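Local atomic coordinates of putative D-alanine N-acetyltransferase of GNAT family (Desulfovibrio desulfuricans subsp. desulfuricans, PDB entry 2R7H), a protein that probably transfers an acyl group, most likely acetyl from acetyl-coenzyme A, to an acceptor that has not been established. Residues A114-V119 against R129-E134; R35-S40 against A80-Y85. All blocks are in the same frame, centred on the assembly; numbering follows the deposited sequence.

Interaction 1: residues A114-V119 against R129-E134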
loop_
_atom_site.group_PDB
_atom_site.type_symbol
_atom_site.label_atom_id
_atom_site.label_comp_id
_atom_site.label_asym_id
_atom_site.label_seq_id
_atom_site.Cartn_x
_atom_site.Cartn_y
_atom_site.Cartn_z
ATOM N N ALA B 114 -19.504 -14.991 6.106
ATOM C CA ALA B 114 -20.363 -14.896 4.923
ATOM C C ALA B 114 -19.886 -13.768 4.003
ATOM O O ALA B 114 -19.855 -13.927 2.790
ATOM C CB ALA B 114 -21.809 -14.633 5.331
ATOM N N LEU B 115 -19.558 -12.616 4.584
ATOM C CA LEU B 115 -19.029 -11.493 3.809
ATOM C C LEU B 115 -17.691 -11.846 3.167
ATOM O O LEU B 115 -17.490 -11.546 1.996
ATOM C CB LEU B 115 -18.929 -10.225 4.661
ATOM C CG LEU B 115 -20.233 -9.483 4.884
ATOM C CD1 LEU B 115 -20.128 -8.520 6.115
ATOM C CD2 LEU B 115 -20.651 -8.746 3.618
ATOM N N LEU B 116 -16.790 -12.480 3.903
ATOM C CA LEU B 116 -15.509 -12.898 3.332
ATOM C C LEU B 116 -15.742 -13.907 2.170
ATOM O O LEU B 116 -15.043 -13.857 1.161
ATOM C CB LEU B 116 -14.623 -13.556 4.376
ATOM C CG LEU B 116 -13.287 -14.151 3.924
ATOM C CD1 LEU B 116 -12.274 -13.136 3.342
ATOM C CD2 LEU B 116 -12.673 -14.910 5.067
ATOM N N ALA B 117 -16.663 -14.869 2.357
ATOM C CA ALA B 117 -16.971 -15.834 1.292
ATOM C C ALA B 117 -17.420 -15.103 -0.002
ATOM O O ALA B 117 -17.058 -15.484 -1.123
ATOM C CB ALA B 117 -18.011 -16.854 1.769
ATOM N N GLU B 118 -18.182 -14.037 0.143
ATOM C CA GLU B 118 -18.607 -13.289 -1.034
ATOM C C GLU B 118 -17.440 -12.548 -1.721
ATOM O O GLU B 118 -17.374 -12.473 -2.963
ATOM C CB GLU B 118 -19.738 -12.319 -0.662
ATOM C CG GLU B 118 -21.012 -12.986 -0.146
ATOM C CD GLU B 118 -21.550 -14.116 -1.028
ATOM O OE1 GLU B 118 -21.631 -13.946 -2.245
ATOM O OE2 GLU B 118 -21.891 -15.181 -0.472
ATOM N N VAL B 119 -16.547 -11.950 -0.921
ATOM C CA VAL B 119 -15.387 -11.270 -1.470
ATOM C C VAL B 119 -14.547 -12.270 -2.249
ATOM O O VAL B 119 -14.079 -11.962 -3.332
ATOM C CB VAL B 119 -14.528 -10.613 -0.356
ATOM C CG1 VAL B 119 -13.170 -10.237 -0.894
ATOM C CG2 VAL B 119 -15.335 -9.406 0.291
ATOM N N ARG B 129 -5.758 -14.774 -7.819
ATOM C CA ARG B 129 -4.989 -15.863 -7.257
ATOM C C ARG B 129 -4.842 -15.719 -5.755
ATOM O O ARG B 129 -4.861 -16.721 -5.058
ATOM C CB ARG B 129 -3.552 -15.830 -7.826
ATOM C CG ARG B 129 -3.456 -15.834 -9.346
ATOM C CD ARG B 129 -2.036 -15.597 -9.890
ATOM N NE ARG B 129 -1.490 -14.306 -9.462
ATOM C CZ ARG B 129 -0.580 -14.125 -8.508
ATOM N NH1 ARG B 129 -0.030 -15.142 -7.856
ATOM N NH2 ARG B 129 -0.186 -12.907 -8.213
ATOM N N LEU B 130 -4.659 -14.475 -5.270
ATOM C CA LEU B 130 -4.405 -14.185 -3.857
ATOM C C LEU B 130 -5.234 -13.096 -3.268
ATOM O O LEU B 130 -5.545 -12.159 -3.945
ATOM C CB LEU B 130 -2.952 -13.725 -3.712
ATOM C CG LEU B 130 -1.869 -14.758 -4.067
ATOM C CD1 LEU B 130 -0.458 -14.099 -4.192
ATOM C CD2 LEU B 130 -1.964 -15.786 -3.020
ATOM N N LEU B 131 -5.555 -13.238 -1.991
ATOM C CA LEU B 131 -6.276 -12.206 -1.245
ATOM C C LEU B 131 -5.441 -12.001 -0.002
ATOM O O LEU B 131 -5.206 -12.968 0.744
ATOM C CB LEU B 131 -7.683 -12.615 -0.820
ATOM C CG LEU B 131 -8.501 -11.585 -0.020
ATOM C CD1 LEU B 131 -8.664 -10.314 -0.812
ATOM C CD2 LEU B 131 -9.888 -12.120 0.420
ATOM N N PHE B 132 -4.996 -10.758 0.197
ATOM C CA PHE B 132 -4.220 -10.415 1.355
ATOM C C PHE B 132 -5.020 -9.559 2.333
ATOM O O PHE B 132 -5.830 -8.777 1.920
ATOM C CB PHE B 132 -2.935 -9.663 0.974
ATOM C CG PHE B 132 -1.902 -10.528 0.338
ATOM C CD1 PHE B 132 -1.090 -11.338 1.120
ATOM C CD2 PHE B 132 -1.770 -10.590 -1.033
ATOM C CE1 PHE B 132 -0.167 -12.117 0.535
ATOM C CE2 PHE B 132 -0.882 -11.377 -1.609
ATOM C CZ PHE B 132 -0.043 -12.149 -0.829
ATOM N N ALA B 133 -4.788 -9.792 3.633
ATOM C CA ALA B 133 -5.380 -9.008 4.726
ATOM C C ALA B 133 -4.265 -8.623 5.689
ATOM O O ALA B 133 -3.447 -9.438 6.051
ATOM C CB ALA B 133 -6.516 -9.777 5.472
ATOM N N GLU B 134 -4.274 -7.400 6.167
ATOM C CA GLU B 134 -3.255 -6.928 7.114
ATOM C C GLU B 134 -3.921 -6.542 8.412
ATOM O O GLU B 134 -4.994 -5.959 8.392
ATOM C CB GLU B 134 -2.566 -5.680 6.562
ATOM C CG GLU B 134 -1.950 -5.884 5.246
ATOM C CD GLU B 134 -1.182 -4.673 4.762
ATOM O OE1 GLU B 134 -1.530 -3.538 5.135
ATOM O OE2 GLU B 134 -0.248 -4.877 3.988
#
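L131 reaches out of strand 130-134 toward the helical turn carrying L116 and V119, and one of its methyl groups makes both close contacts. Its CB is 6.0 Å from V119 CG1, and CG, where the chain forks, is still 4.9 Å from V119 CG1. With CG anti to the backbone N (chi1 180°), the side chain extends away from the strand. CD1 comes only to 4.5 Å from V119 CG1, a loose approach. CD2 goes further and lies 3.9 Å from L116 CD1 and 4.0 Å from V119 CG1. Seen from CD2, these two methyls lie roughly at a right angle to each other, so the tip of L131 meets the helix at two separate points, one from each residue of an i, i+3 pair. V119 is met crosswise. L116, whose CB does not itself aim at the strand, brings CD1 into place through its extended first torsion. The contact is wholly apolar and buried but small, with 94 Å² lost in all and the backbones 9.2 Å apart at V119 CA and L131 CA. F153, from a loop, packs against both L116 and L131; L116 also touches I100 of strand 94-102, and V119 touches V71 of strand 69-75. Helix 111-125 is thus held against the sheet as the connection of a beta-alpha-beta crossover, between the parallel neighbouring strands 94-102 and 130-136.

Interaction 2: residues R35-S40 against A80-Y85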
loop_
_atom_site.group_PDB
_atom_site.type_symbol
_atom_site.label_atom_id
_atom_site.label_comp_id
_atom_site.label_asym_id
_atom_site.label_seq_id
_atom_site.Cartn_x
_atom_site.Cartn_y
_atom_site.Cartn_z
ATOM N N ARG B 35 -20.229 4.453 7.455
ATOM C CA ARG B 35 -19.627 5.189 8.569
ATOM C C ARG B 35 -20.239 4.721 9.874
ATOM O O ARG B 35 -19.507 4.371 10.782
ATOM C CB ARG B 35 -19.798 6.687 8.443
ATOM C CG ARG B 35 -18.858 7.395 9.407
ATOM C CD ARG B 35 -19.091 8.853 9.550
ATOM N NE ARG B 35 -18.068 9.323 10.482
ATOM C CZ ARG B 35 -16.830 9.707 10.168
ATOM N NH1 ARG B 35 -16.460 9.798 8.908
ATOM N NH2 ARG B 35 -15.976 10.069 11.149
ATOM N N ARG B 36 -21.565 4.661 9.953
ATOM C CA ARG B 36 -22.244 4.200 11.177
ATOM C C ARG B 36 -21.888 2.745 11.539
ATOM O O ARG B 36 -21.722 2.440 12.721
ATOM C CB ARG B 36 -23.773 4.460 11.114
ATOM N N VAL B 37 -21.696 1.871 10.531
ATOM C CA VAL B 37 -21.304 0.484 10.786
ATOM C C VAL B 37 -19.938 0.515 11.429
ATOM O O VAL B 37 -19.729 -0.088 12.480
ATOM C CB VAL B 37 -21.232 -0.429 9.499
ATOM C CG1 VAL B 37 -20.541 -1.765 9.812
ATOM C CG2 VAL B 37 -22.627 -0.689 8.894
ATOM N N VAL B 38 -19.018 1.220 10.775
ATOM C CA VAL B 38 -17.641 1.363 11.237
ATOM C C VAL B 38 -17.528 1.949 12.653
ATOM O O VAL B 38 -16.718 1.484 13.464
ATOM C CB VAL B 38 -16.824 2.166 10.178
ATOM C CG1 VAL B 38 -15.677 2.824 10.807
ATOM C CG2 VAL B 38 -16.487 1.260 8.961
ATOM N N GLU B 39 -18.333 2.971 12.924
ATOM C CA GLU B 39 -18.367 3.623 14.245
ATOM C C GLU B 39 -18.927 2.734 15.322
ATOM O O GLU B 39 -18.519 2.867 16.450
ATOM C CB GLU B 39 -19.142 4.919 14.192
ATOM C CG GLU B 39 -18.392 6.003 13.429
ATOM C CD GLU B 39 -19.160 7.312 13.399
ATOM O OE1 GLU B 39 -20.398 7.326 13.599
ATOM O OE2 GLU B 39 -18.499 8.334 13.149
ATOM N N SER B 40 -19.834 1.819 14.978
ATOM C CA SER B 40 -20.408 0.887 15.942
ATOM C C SER B 40 -19.436 -0.207 16.433
ATOM O O SER B 40 -19.650 -0.786 17.490
ATOM C CB SER B 40 -21.630 0.211 15.346
ATOM O OG SER B 40 -21.282 -0.742 14.375
ATOM N N ALA B 80 -26.345 -4.589 7.938
ATOM C CA ALA B 80 -25.828 -5.451 9.016
ATOM C C ALA B 80 -24.283 -5.425 9.095
ATOM O O ALA B 80 -23.688 -5.589 10.165
ATOM C CB ALA B 80 -26.329 -6.862 8.807
ATOM N N GLY B 81 -23.651 -5.199 7.948
ATOM C CA GLY B 81 -22.208 -5.135 7.845
ATOM C C GLY B 81 -21.750 -5.057 6.396
ATOM O O GLY B 81 -22.554 -4.970 5.470
ATOM N N TYR B 82 -20.442 -5.039 6.194
ATOM C CA TYR B 82 -19.924 -4.958 4.833
ATOM C C TYR B 82 -18.447 -5.295 4.794
ATOM O O TYR B 82 -17.779 -5.356 5.841
ATOM C CB TYR B 82 -20.145 -3.555 4.219
ATOM C CG TYR B 82 -19.116 -2.525 4.577
ATOM C CD1 TYR B 82 -18.970 -2.070 5.876
ATOM C CD2 TYR B 82 -18.320 -1.958 3.597
ATOM C CE1 TYR B 82 -18.003 -1.140 6.205
ATOM C CE2 TYR B 82 -17.358 -1.029 3.911
ATOM C CZ TYR B 82 -17.200 -0.626 5.209
ATOM O OH TYR B 82 -16.251 0.323 5.495
ATOM N N ALA B 83 -17.962 -5.519 3.576
ATOM C CA ALA B 83 -16.544 -5.804 3.310
ATOM C C ALA B 83 -16.111 -4.791 2.231
ATOM O O ALA B 83 -16.913 -4.427 1.366
ATOM C CB ALA B 83 -16.364 -7.161 2.817
ATOM N N CYS B 84 -14.875 -4.327 2.322
ATOM C CA CYS B 84 -14.265 -3.367 1.403
ATOM C C CYS B 84 -12.977 -4.064 0.908
ATOM O O CYS B 84 -12.174 -4.616 1.698
ATOM C CB CYS B 84 -13.920 -2.049 2.119
ATOM S SG CYS B 84 -13.183 -0.886 0.939
ATOM N N TYR B 85 -12.774 -4.092 -0.395
ATOM C CA TYR B 85 -11.597 -4.765 -0.945
ATOM C C TYR B 85 -11.254 -4.230 -2.331
ATOM O O TYR B 85 -11.988 -3.456 -2.892
ATOM C CB TYR B 85 -11.851 -6.298 -0.999
ATOM C CG TYR B 85 -12.787 -6.723 -2.080
ATOM C CD1 TYR B 85 -14.153 -6.654 -1.932
ATOM C CD2 TYR B 85 -12.279 -7.154 -3.310
ATOM C CE1 TYR B 85 -14.974 -7.018 -2.971
ATOM C CE2 TYR B 85 -13.069 -7.524 -4.310
ATOM C CZ TYR B 85 -14.411 -7.453 -4.159
ATOM O OH TYR B 85 -15.168 -7.817 -5.225
#
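Y82 brings the end of its ring close to helix 30-41, with CG between its backbone N and carbonyl carbon (chi1 83°), while V38 (chi1 155°) has CG2 anti to its carbonyl carbon, beside the backbone N, and this is the methyl that meets the ring. The valine methyl arrives in the plane of the ring, at its edge, 3.6 Å from Y82 OH and 4.0 Å from Y82 CE1. V37 works further down the same edge. Its CG1 lies 4.2 Å from Y82 CD1, close to the ring plane, and an equal 4.2 Å from G81 CA. Two consecutive helical residues therefore line one side of the tyrosine, V37 near its root and V38 near its hydroxyl. The backbones come nearest at G81, with 6.4 Å between V37 CA and G81 CA. Together with A80, G81 forms a classic beta bulge opposite A73. The helix runs across the strand almost perpendicularly, at 100°, with the axes of the two segments 8.8 Å apart. On another side of the helix, R35 NE and E39 OE2 form a salt bridge of 2.9 Å, one turn apart, and R35 also pairs with D50 of helix 46-61. Between helix and strand the contact is van der Waals packing, and the buried phenol oxygen finds its polar partner in W99 NE1, to which it is hydrogen-bonded. W99 lines the pocket occupied by 2-ethoxyethanol, so Y82, hydrogen-bonded to it and packed at its ring edge by the valines, probably acts as a second-shell residue of that pocket.

From the N terminus, helix 30-41 comes first, and interaction 2 closes when the chain, after helix 46-61 and strand 69-75, returns along strand 78-87, enclosing 39 residues. Interaction 1 follows in series, neither nested nor crossed, and closes a short connection of nine residues from helix 111-125 into strand 130-136. Both rest on the same mixed sheet, their helices on opposite faces, with centres about 15 Å apart. They nevertheless touch through strand 78-87: L115 CD1 packs 3.5 Å from Y82 N, and V119 CG2 3.5 Å from A83 CB. The early helix, the central strands and the crossover helix of the GNAT fold are thereby joined in one continuous core.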